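Local atomic coordinates of muconate lactonizing enzyme (Corynebacterium glutamicum, PDB entry 3I4K), a protein that belongs to the enolase superfamily, pairing an N-terminal capping domain with a barrel domain that holds a magnesium ion. Residues A203-R207 / R208-H212; K322-S325 / Y326-L330; G145-L149 / D150-A154; G62-V66 / E67-A71. One frame throughout, in Å; residues are numbered along the deposited sequence.

Interaction 1: residues A203-R207 / R208-H212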
loop_
_atom_site.group_PDB
_atom_site.type_symbol
_atom_site.label_atom_id
_atom_site.label_comp_id
_atom_site.label_asym_id
_atom_site.label_seq_id
_atom_site.Cartn_x
_atom_site.Cartn_y
_atom_site.Cartn_z
ATOM N N ALA A 203 -9.109 18.995 -17.620
ATOM C CA ALA A 203 -10.254 19.594 -16.945
ATOM C C ALA A 203 -10.695 20.944 -17.486
ATOM O O ALA A 203 -11.411 21.664 -16.797
ATOM C CB ALA A 203 -9.959 19.729 -15.450
ATOM N N ARG A 204 -10.297 21.284 -18.707
ATOM C CA ARG A 204 -10.667 22.584 -19.262
ATOM C C ARG A 204 -11.935 22.667 -20.123
ATOM O O ARG A 204 -12.185 23.679 -20.775
ATOM C CB ARG A 204 -9.460 23.201 -19.993
ATOM C CG ARG A 204 -8.298 23.547 -19.040
ATOM C CD ARG A 204 -8.827 24.232 -17.786
ATOM N NE ARG A 204 -7.850 25.025 -17.037
ATOM C CZ ARG A 204 -6.854 24.536 -16.303
ATOM N NH1 ARG A 204 -6.663 23.225 -16.202
ATOM N NH2 ARG A 204 -6.064 25.371 -15.638
ATOM N N TRP A 205 -12.739 21.612 -20.135
ATOM C CA TRP A 205 -14.017 21.654 -20.856
ATOM C C TRP A 205 -15.069 21.574 -19.763
ATOM O O TRP A 205 -14.843 20.898 -18.756
ATOM C CB TRP A 205 -14.196 20.444 -21.778
ATOM C CG TRP A 205 -13.782 20.671 -23.193
ATOM C CD1 TRP A 205 -13.019 21.707 -23.682
ATOM C CD2 TRP A 205 -14.075 19.829 -24.307
ATOM N NE1 TRP A 205 -12.823 21.550 -25.033
ATOM C CE2 TRP A 205 -13.461 20.405 -25.442
ATOM C CE3 TRP A 205 -14.796 18.638 -24.460
ATOM C CZ2 TRP A 205 -13.546 19.829 -26.711
ATOM C CZ3 TRP A 205 -14.880 18.066 -25.721
ATOM C CH2 TRP A 205 -14.259 18.662 -26.830
ATOM N N ASP A 206 -16.198 22.262 -19.931
ATOM C CA ASP A 206 -17.238 22.159 -18.920
ATOM C C ASP A 206 -18.053 20.913 -19.227
ATOM O O ASP A 206 -17.902 20.314 -20.293
ATOM C CB ASP A 206 -18.131 23.423 -18.847
ATOM C CG ASP A 206 -18.854 23.749 -20.154
ATOM O OD1 ASP A 206 -19.062 22.863 -20.998
ATOM O OD2 ASP A 206 -19.248 24.925 -20.320
ATOM N N ARG A 207 -18.891 20.500 -18.286
ATOM C CA ARG A 207 -19.700 19.308 -18.465
ATOM C C ARG A 207 -20.517 19.323 -19.741
ATOM O O ARG A 207 -20.484 18.365 -20.507
ATOM C CB ARG A 207 -20.632 19.121 -17.265
ATOM C CG ARG A 207 -21.653 18.016 -17.437
ATOM C CD ARG A 207 -22.769 18.168 -16.403
ATOM N NE ARG A 207 -23.900 17.281 -16.660
ATOM C CZ ARG A 207 -23.969 16.042 -16.191
ATOM N NH1 ARG A 207 -22.974 15.579 -15.454
ATOM N NH2 ARG A 207 -25.023 15.276 -16.435
ATOM N N ARG A 208 -21.255 20.405 -19.986
ATOM C CA ARG A 208 -22.080 20.454 -21.188
ATOM C C ARG A 208 -21.269 20.272 -22.460
ATOM O O ARG A 208 -21.669 19.535 -23.363
ATOM C CB ARG A 208 -22.858 21.766 -21.282
ATOM C CG ARG A 208 -23.927 21.735 -22.368
ATOM C CD ARG A 208 -24.186 23.120 -22.945
ATOM N NE ARG A 208 -23.028 23.645 -23.665
ATOM C CZ ARG A 208 -22.696 23.317 -24.912
ATOM N NH1 ARG A 208 -23.435 22.458 -25.604
ATOM N NH2 ARG A 208 -21.613 23.853 -25.469
ATOM N N THR A 209 -20.130 20.944 -22.538
ATOM C CA THR A 209 -19.285 20.835 -23.721
ATOM C C THR A 209 -18.740 19.422 -23.911
ATOM O O THR A 209 -18.660 18.929 -25.034
ATOM C CB THR A 209 -18.093 21.827 -23.660
ATOM O OG1 THR A 209 -18.591 23.171 -23.554
ATOM C CG2 THR A 209 -17.247 21.715 -24.917
ATOM N N ALA A 210 -18.361 18.765 -22.817
ATOM C CA ALA A 210 -17.826 17.410 -22.921
ATOM C C ALA A 210 -18.887 16.431 -23.410
ATOM O O ALA A 210 -18.636 15.632 -24.304
ATOM C CB ALA A 210 -17.269 16.955 -21.570
ATOM N N LEU A 211 -20.078 16.512 -22.832
ATOM C CA LEU A 211 -21.182 15.623 -23.194
ATOM C C LEU A 211 -21.653 15.820 -24.629
ATOM O O LEU A 211 -22.185 14.899 -25.253
ATOM C CB LEU A 211 -22.352 15.827 -22.229
ATOM C CG LEU A 211 -22.026 15.427 -20.782
ATOM C CD1 LEU A 211 -23.123 15.885 -19.846
ATOM C CD2 LEU A 211 -21.839 13.915 -20.697
ATOM N N HIS A 212 -21.451 17.018 -25.158
ATOM C CA HIS A 212 -21.867 17.305 -26.522
ATOM C C HIS A 212 -20.874 16.814 -27.579
ATOM O O HIS A 212 -21.262 16.166 -28.544
ATOM C CB HIS A 212 -22.105 18.813 -26.680
ATOM C CG HIS A 212 -22.603 19.212 -28.033
ATOM N ND1 HIS A 212 -21.788 19.258 -29.144
ATOM C CD2 HIS A 212 -23.837 19.576 -28.454
ATOM C CE1 HIS A 212 -22.499 19.634 -30.193
ATOM N NE2 HIS A 212 -23.745 19.833 -29.802
HETATM O O HOH W 1 -21.368 25.258 -22.404
#
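Thr209 CG2 sits over the middle of one face of the Trp205 indole, a CH-pi contact 4.0 Å from the centroid of the five-membered ring. With OG1 beside the Thr209 backbone N (chi1 -59°), CG2 lies anti to that N and meets the ring, while OG1 is left facing Asp206. Further along the indole, CE3 comes within 3.6 Å of Ala210 CA. The Arg207 guanidinium has Leu211 CD1 over one face, offset toward the rim and 3.6 Å from Arg207 NE; the arginine reaches there on an extended chain, and its NH1 is bonded to Thr236. Water 1 lies at the edge of the Arg208 guanidinium, in its plane, and accepts from Arg208 NE while donating to Asp206 OD2, so the two charged groups are joined through water.

Asp206 is the N-cap. Its OD1 is gripped twice: Thr209 N reaches it at 2.7 Å, nearly in line with the C-O bond, and Thr209 OG1 donates at 2.6 Å from above the carboxylate plane. Together with the water on OD2, the two bonds help hold the carboxylate in place, and the helix start probably stabilises its negative charge. Behind the cap, Ala210 N bonds Asp206 O and Leu211 N bonds Arg207 O, opening the regular helix.

The indole also packs on Pro177 and Thr181 of helix 177-189. Trp205 and Ala210 flank the cap as in a hydrophobic staple. Together this is a capped loop-to-helix junction of an enolase-type barrel, in which strand 196-200, ending at the magnesium ligand Asp200, is followed by helix 207-219.

Interaction 2: residues K322-S325 / Y326-L330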
loop_
_atom_site.group_PDB
_atom_site.type_symbol
_atom_site.label_atom_id
_atom_site.label_comp_id
_atom_site.label_asym_id
_atom_site.label_seq_id
_atom_site.Cartn_x
_atom_site.Cartn_y
_atom_site.Cartn_z
ATOM N N LYS A 322 2.314 -4.276 -9.423
ATOM C CA LYS A 322 1.531 -5.082 -10.346
ATOM C C LYS A 322 0.264 -4.362 -10.809
ATOM O O LYS A 322 -0.190 -4.551 -11.945
ATOM C CB LYS A 322 1.158 -6.400 -9.665
ATOM C CG LYS A 322 1.014 -7.586 -10.590
ATOM C CD LYS A 322 -0.232 -7.523 -11.419
ATOM C CE LYS A 322 -0.316 -8.734 -12.335
ATOM N NZ LYS A 322 0.857 -8.813 -13.234
ATOM N N ALA A 323 -0.300 -3.545 -9.928
ATOM C CA ALA A 323 -1.525 -2.805 -10.226
ATOM C C ALA A 323 -1.348 -1.749 -11.330
ATOM O O ALA A 323 -2.336 -1.166 -11.782
ATOM C CB ALA A 323 -2.070 -2.166 -8.955
ATOM N N ILE A 324 -0.101 -1.473 -11.735
ATOM C CA ILE A 324 0.122 -0.545 -12.853
ATOM C C ILE A 324 -0.152 -1.538 -13.957
ATOM O O ILE A 324 0.738 -2.248 -14.422
ATOM C CB ILE A 324 1.569 -0.059 -12.974
ATOM C CG1 ILE A 324 1.913 0.883 -11.825
ATOM C CG2 ILE A 324 1.753 0.656 -14.331
ATOM C CD1 ILE A 324 1.186 2.226 -11.881
ATOM N N SER A 325 -1.414 -1.596 -14.339
ATOM C CA SER A 325 -1.923 -2.542 -15.317
ATOM C C SER A 325 -2.308 -1.968 -16.670
ATOM O O SER A 325 -2.860 -2.685 -17.514
ATOM C CB SER A 325 -3.154 -3.187 -14.703
ATOM O OG SER A 325 -3.966 -2.142 -14.182
ATOM N N TYR A 326 -2.021 -0.688 -16.884
ATOM C CA TYR A 326 -2.379 -0.038 -18.130
ATOM C C TYR A 326 -1.204 0.704 -18.775
ATOM O O TYR A 326 -1.358 1.820 -19.275
ATOM C CB TYR A 326 -3.542 0.924 -17.866
ATOM C CG TYR A 326 -4.183 1.477 -19.113
ATOM C CD1 TYR A 326 -4.682 0.626 -20.091
ATOM C CD2 TYR A 326 -4.289 2.854 -19.315
ATOM C CE1 TYR A 326 -5.270 1.124 -21.236
ATOM C CE2 TYR A 326 -4.876 3.365 -20.460
ATOM C CZ TYR A 326 -5.369 2.493 -21.417
ATOM O OH TYR A 326 -5.985 2.991 -22.540
ATOM N N GLY A 327 -0.034 0.078 -18.775
ATOM C CA GLY A 327 1.123 0.715 -19.360
ATOM C C GLY A 327 1.441 2.032 -18.672
ATOM O O GLY A 327 0.968 2.290 -17.562
ATOM N N THR A 328 2.234 2.871 -19.341
ATOM C CA THR A 328 2.643 4.162 -18.796
ATOM C C THR A 328 2.771 5.199 -19.920
ATOM O O THR A 328 2.499 4.915 -21.083
ATOM C CB THR A 328 4.040 4.076 -18.145
ATOM O OG1 THR A 328 5.035 4.100 -19.182
ATOM C CG2 THR A 328 4.203 2.776 -17.345
ATOM N N GLU A 329 3.190 6.400 -19.540
ATOM C CA GLU A 329 3.436 7.501 -20.472
ATOM C C GLU A 329 4.679 8.189 -19.919
ATOM O O GLU A 329 4.793 9.414 -19.937
ATOM C CB GLU A 329 2.260 8.490 -20.500
ATOM C CG GLU A 329 1.780 8.932 -19.127
ATOM C CD GLU A 329 0.887 10.164 -19.166
ATOM O OE1 GLU A 329 0.228 10.407 -20.201
ATOM O OE2 GLU A 329 0.842 10.885 -18.145
ATOM N N LEU A 330 5.607 7.382 -19.415
ATOM C CA LEU A 330 6.838 7.898 -18.823
ATOM C C LEU A 330 7.885 8.184 -19.898
ATOM O O LEU A 330 8.893 7.483 -20.008
ATOM C CB LEU A 330 7.374 6.896 -17.794
ATOM C CG LEU A 330 6.481 6.717 -16.563
ATOM C CD1 LEU A 330 7.039 5.621 -15.671
ATOM C CD2 LEU A 330 6.396 8.029 -15.790
#
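Ile324 lays its CG2 methyl 3.7 Å from Gly327 O, across the corner that the chain turns at Tyr326. With CG1 beside the Ile324 backbone N (chi1 -70°), CG2 falls anti to it, and the same methyl comes to 4.4 Å from Thr328 CG2, a light apolar touch. Ile324 is the centre of an inverse gamma turn, and Gly327 takes a positive phi of 60°.

Ser325 holds OG between its own N and carbonyl carbon, which leaves the hydroxyl 3.6 Å from Tyr326 N and 3.1 Å from Ala323 O, while Cys299 N gives it a weak bond. Tyr326 swings its ring away from residues 322-325, and the ring meets that of His300 with the planes at about 55°. Further on, Thr328 OG1 takes a weak but straight bond from Leu330 N at 3.3 Å; its stronger partner is Asp139 O.

Strand 327-328 lies between strand 298-301 and strand 137-144, the last and first parallel strands of the barrel sheet. Gly327 bonds Gly301 of the former, and Thr328 bonds Asp139 and Thr141 of the latter, so the short strand bridges them, while Ile324 packs against Phe317 of helix 308-320 and Leu274 of strand 271-274.

Interaction 3: residues G145-L149 / D150-A154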
loop_
_atom_site.group_PDB
_atom_site.type_symbol
_atom_site.label_atom_id
_atom_site.label_comp_id
_atom_site.label_asym_id
_atom_site.label_seq_id
_atom_site.Cartn_x
_atom_site.Cartn_y
_atom_site.Cartn_z
ATOM N N GLY A 145 1.466 17.482 -27.357
ATOM C CA GLY A 145 0.848 18.683 -26.826
ATOM C C GLY A 145 -0.136 19.115 -27.901
ATOM O O GLY A 145 -0.242 18.438 -28.926
ATOM N N VAL A 146 -0.862 20.211 -27.694
ATOM C CA VAL A 146 -1.813 20.656 -28.703
ATOM C C VAL A 146 -1.026 21.043 -29.958
ATOM O O VAL A 146 -0.141 21.890 -29.907
ATOM C CB VAL A 146 -2.668 21.846 -28.189
ATOM C CG1 VAL A 146 -1.769 22.956 -27.679
ATOM C CG2 VAL A 146 -3.580 22.355 -29.301
ATOM N N LEU A 147 -1.341 20.385 -31.072
ATOM C CA LEU A 147 -0.655 20.614 -32.346
ATOM C C LEU A 147 -1.645 20.617 -33.494
ATOM O O LEU A 147 -2.688 19.976 -33.422
ATOM C CB LEU A 147 0.343 19.484 -32.635
ATOM C CG LEU A 147 1.540 19.198 -31.735
ATOM C CD1 LEU A 147 1.938 17.734 -31.873
ATOM C CD2 LEU A 147 2.690 20.112 -32.114
ATOM N N PRO A 148 -1.313 21.322 -34.587
ATOM C CA PRO A 148 -2.210 21.367 -35.747
ATOM C C PRO A 148 -2.335 19.954 -36.318
ATOM O O PRO A 148 -1.425 19.139 -36.158
ATOM C CB PRO A 148 -1.490 22.323 -36.702
ATOM C CG PRO A 148 -0.744 23.241 -35.761
ATOM C CD PRO A 148 -0.197 22.275 -34.739
ATOM N N LEU A 149 -3.448 19.668 -36.986
ATOM C CA LEU A 149 -3.688 18.345 -37.553
ATOM C C LEU A 149 -2.525 17.701 -38.303
ATOM O O LEU A 149 -2.169 16.545 -38.040
ATOM C CB LEU A 149 -4.894 18.381 -38.493
ATOM C CG LEU A 149 -5.101 17.072 -39.267
ATOM C CD1 LEU A 149 -5.370 15.937 -38.298
ATOM C CD2 LEU A 149 -6.259 17.227 -40.239
ATOM N N ASP A 150 -1.952 18.441 -39.247
ATOM C CA ASP A 150 -0.849 17.946 -40.063
ATOM C C ASP A 150 0.406 17.653 -39.246
ATOM O O ASP A 150 1.065 16.637 -39.451
ATOM C CB ASP A 150 -0.526 18.964 -41.169
ATOM C CG ASP A 150 -1.705 19.221 -42.093
ATOM O OD1 ASP A 150 -2.805 19.550 -41.592
ATOM O OD2 ASP A 150 -1.534 19.105 -43.325
ATOM N N VAL A 151 0.738 18.559 -38.334
ATOM C CA VAL A 151 1.913 18.390 -37.488
ATOM C C VAL A 151 1.753 17.145 -36.608
ATOM O O VAL A 151 2.688 16.362 -36.441
ATOM C CB VAL A 151 2.117 19.619 -36.578
ATOM C CG1 VAL A 151 3.382 19.454 -35.758
ATOM C CG2 VAL A 151 2.182 20.879 -37.416
ATOM N N ALA A 152 0.558 16.972 -36.050
ATOM C CA ALA A 152 0.271 15.831 -35.183
ATOM C C ALA A 152 0.424 14.504 -35.927
ATOM O O ALA A 152 1.152 13.611 -35.474
ATOM C CB ALA A 152 -1.130 15.954 -34.619
ATOM N N VAL A 153 -0.265 14.376 -37.060
ATOM C CA VAL A 153 -0.196 13.159 -37.857
ATOM C C VAL A 153 1.250 12.862 -38.232
ATOM O O VAL A 153 1.673 11.706 -38.265
ATOM C CB VAL A 153 -1.005 13.285 -39.159
ATOM C CG1 VAL A 153 -0.873 12.007 -39.971
ATOM C CG2 VAL A 153 -2.465 13.568 -38.844
ATOM N N ALA A 154 2.003 13.915 -38.520
ATOM C CA ALA A 154 3.402 13.766 -38.891
ATOM C C ALA A 154 4.212 13.238 -37.711
ATOM O O ALA A 154 5.034 12.329 -37.866
ATOM C CB ALA A 154 3.966 15.113 -39.352
#
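Pro148 O takes the N-H of Ala152 at 2.9 Å in a bond straight at both ends (166° at the hydrogen), and Val151 N approaches the same oxygen at 3.1 Å. One residue on, Val153 N meets Leu149 O at 3.0 Å, tilted from the carbonyl plane. Pro148 occupies the N-cap with a ring that can accept no bond, so what its side chain offers the helix is carbon.

That ring lies alongside Val151, the two pointing the same way, with Pro148 CD 3.8 Å from Val151 CG2. The other branch of the valine, CG1, anti to the backbone N (chi1 -177°), touches Leu147 CD2 at 3.8 Å where the leucine crosses it at about a right angle. Each branch of Val151 thus has its own apolar neighbour. Leu149 and Val153 run side by side one turn apart, meeting at Leu149 CD1 and Val153 CG2. Leu149 also leans on Glu186 and Leu187 of helix 177-189.

Leu147 and Ala152, just before the cap and four places beyond it, meet CB to CB at 4.3 Å, which fits a hydrophobic staple. The whole forms the loop joining strand 137-144 to helix 149-163 in the enolase-type barrel domain.

Interaction 4: residues G62-V66 / E67-A71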
loop_
_atom_site.group_PDB
_atom_site.type_symbol
_atom_site.label_atom_id
_atom_site.label_comp_id
_atom_site.label_asym_id
_atom_site.label_seq_id
_atom_site.Cartn_x
_atom_site.Cartn_y
_atom_site.Cartn_z
ATOM N N GLY A 62 -2.283 22.472 -11.112
ATOM C CA GLY A 62 -2.897 22.255 -9.815
ATOM C C GLY A 62 -2.622 23.245 -8.707
ATOM O O GLY A 62 -3.024 23.009 -7.567
ATOM N N GLY A 63 -1.930 24.341 -9.007
ATOM C CA GLY A 63 -1.673 25.326 -7.967
ATOM C C GLY A 63 -0.296 25.312 -7.336
ATOM O O GLY A 63 0.050 26.212 -6.561
ATOM N N GLU A 64 0.490 24.289 -7.641
ATOM C CA GLU A 64 1.841 24.215 -7.109
ATOM C C GLU A 64 2.822 24.488 -8.227
ATOM O O GLU A 64 2.566 24.145 -9.381
ATOM C CB GLU A 64 2.126 22.834 -6.527
ATOM C CG GLU A 64 1.627 22.663 -5.111
ATOM C CD GLU A 64 2.066 21.345 -4.523
ATOM O OE1 GLU A 64 1.273 20.367 -4.572
ATOM O OE2 GLU A 64 3.216 21.298 -4.023
ATOM N N SER A 65 3.943 25.114 -7.887
ATOM C CA SER A 65 4.965 25.396 -8.884
ATOM C C SER A 65 6.347 25.245 -8.270
ATOM O O SER A 65 6.508 25.210 -7.041
ATOM C CB SER A 65 4.816 26.817 -9.436
ATOM O OG SER A 65 5.169 27.770 -8.451
ATOM N N VAL A 66 7.346 25.156 -9.135
ATOM C CA VAL A 66 8.715 25.025 -8.683
ATOM C C VAL A 66 9.004 26.061 -7.588
ATOM O O VAL A 66 9.646 25.738 -6.590
ATOM C CB VAL A 66 9.690 25.178 -9.877
ATOM C CG1 VAL A 66 9.328 26.408 -10.706
ATOM C CG2 VAL A 66 11.106 25.285 -9.372
ATOM N N GLU A 67 8.511 27.291 -7.756
ATOM C CA GLU A 67 8.723 28.343 -6.753
ATOM C C GLU A 67 8.010 27.980 -5.451
ATOM O O GLU A 67 8.576 28.080 -4.357
ATOM C CB GLU A 67 8.187 29.699 -7.239
ATOM C CG GLU A 67 8.846 30.288 -8.486
ATOM C CD GLU A 67 8.300 29.708 -9.765
ATOM O OE1 GLU A 67 7.110 29.330 -9.770
ATOM O OE2 GLU A 67 9.047 29.640 -10.770
ATOM N N THR A 68 6.754 27.573 -5.585
ATOM C CA THR A 68 5.926 27.180 -4.453
ATOM C C THR A 68 6.520 26.000 -3.710
ATOM O O THR A 68 6.495 25.952 -2.484
ATOM C CB THR A 68 4.503 26.807 -4.935
ATOM O OG1 THR A 68 3.636 27.928 -4.742
ATOM C CG2 THR A 68 3.975 25.584 -4.216
HETATM N N MSE A 69 7.049 25.042 -4.456
HETATM C CA MSE A 69 7.623 23.855 -3.837
HETATM C C MSE A 69 8.941 24.122 -3.112
HETATM O O MSE A 69 9.224 23.514 -2.073
HETATM C CB MSE A 69 7.796 22.762 -4.889
HETATM C CG MSE A 69 6.459 22.230 -5.410
HETATM SE SE MSE A 69 6.633 20.869 -6.779
HETATM C CE MSE A 69 6.623 21.967 -8.359
ATOM N N LYS A 70 9.741 25.039 -3.641
ATOM C CA LYS A 70 11.011 25.348 -3.003
ATOM C C LYS A 70 10.750 26.067 -1.682
ATOM O O LYS A 70 11.408 25.799 -0.682
ATOM C CB LYS A 70 11.884 26.208 -3.926
ATOM C CG LYS A 70 13.286 26.479 -3.375
ATOM C CD LYS A 70 14.186 27.126 -4.423
ATOM C CE LYS A 70 15.504 27.581 -3.818
ATOM N NZ LYS A 70 16.233 26.462 -3.146
ATOM N N ALA A 71 9.774 26.967 -1.667
ATOM C CA ALA A 71 9.467 27.683 -0.437
ATOM C C ALA A 71 9.012 26.693 0.636
ATOM O O ALA A 71 9.370 26.823 1.814
ATOM C CB ALA A 71 8.390 28.729 -0.693
#
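Ser65 and the first helical turn make the tight part of this contact. Ser65 O takes the N-H of Met69 at 2.6 Å, a short bond. The Ser65 hydroxyl, held between its own N and carbonyl carbon (chi1 70°), donates to Glu67 OE1 at 2.8 Å and accepts from Thr68 N, the N-cap bond, rather long at 3.3 Å but nearly straight at 168°. Met69, a selenomethionine, bends at its last torsion so that its CE methyl curls back to 3.4 Å from Val66 N. Its CG lies 3.6 Å from Glu64 OE2, and the Met69 side chain also packs on Leu37 of strand 30-43.

The solvent side is looser. Partly exposed Thr68 rests CG2 on the aliphatic part of Glu64, 3.9 Å from Glu64 CG. The exposed Glu67 chain bends at chi2, drawn back onto the cap by Ser65 OG, and its OE2 makes a salt bridge with Arg374.

Chemically, the serine spends its proton on a carboxylate and keeps oxygen for the helix N-H, so Glu67 probably helps orient the capping hydroxyl. Glu64 sends its buried carboxylate to Tyr105 N and Ala106 N at the start of helix 104-121; those N-H groups probably stabilise its charge, as the start of helix 66-81 may do for Glu67.

In the fold
Following the chain from the N terminus, interaction 4 comes first: in the N-terminal domain, it closes the loop after strand 48-53 onto helix 66-81. Interactions 3 and 1 do the same job in the barrel, after strands 137-144 and 196-200, and both rest on helix 177-189, which lies between them in sequence. Interaction 2 comes last, its short strand bonding back to strand 137-144, the one that leads into interaction 3. All four are local and in series; none nests within or crosses another. Interactions 1 and 4, though their centres are about 28 Å apart, come within about 7 Å at their nearest atoms, bringing the two domains close there.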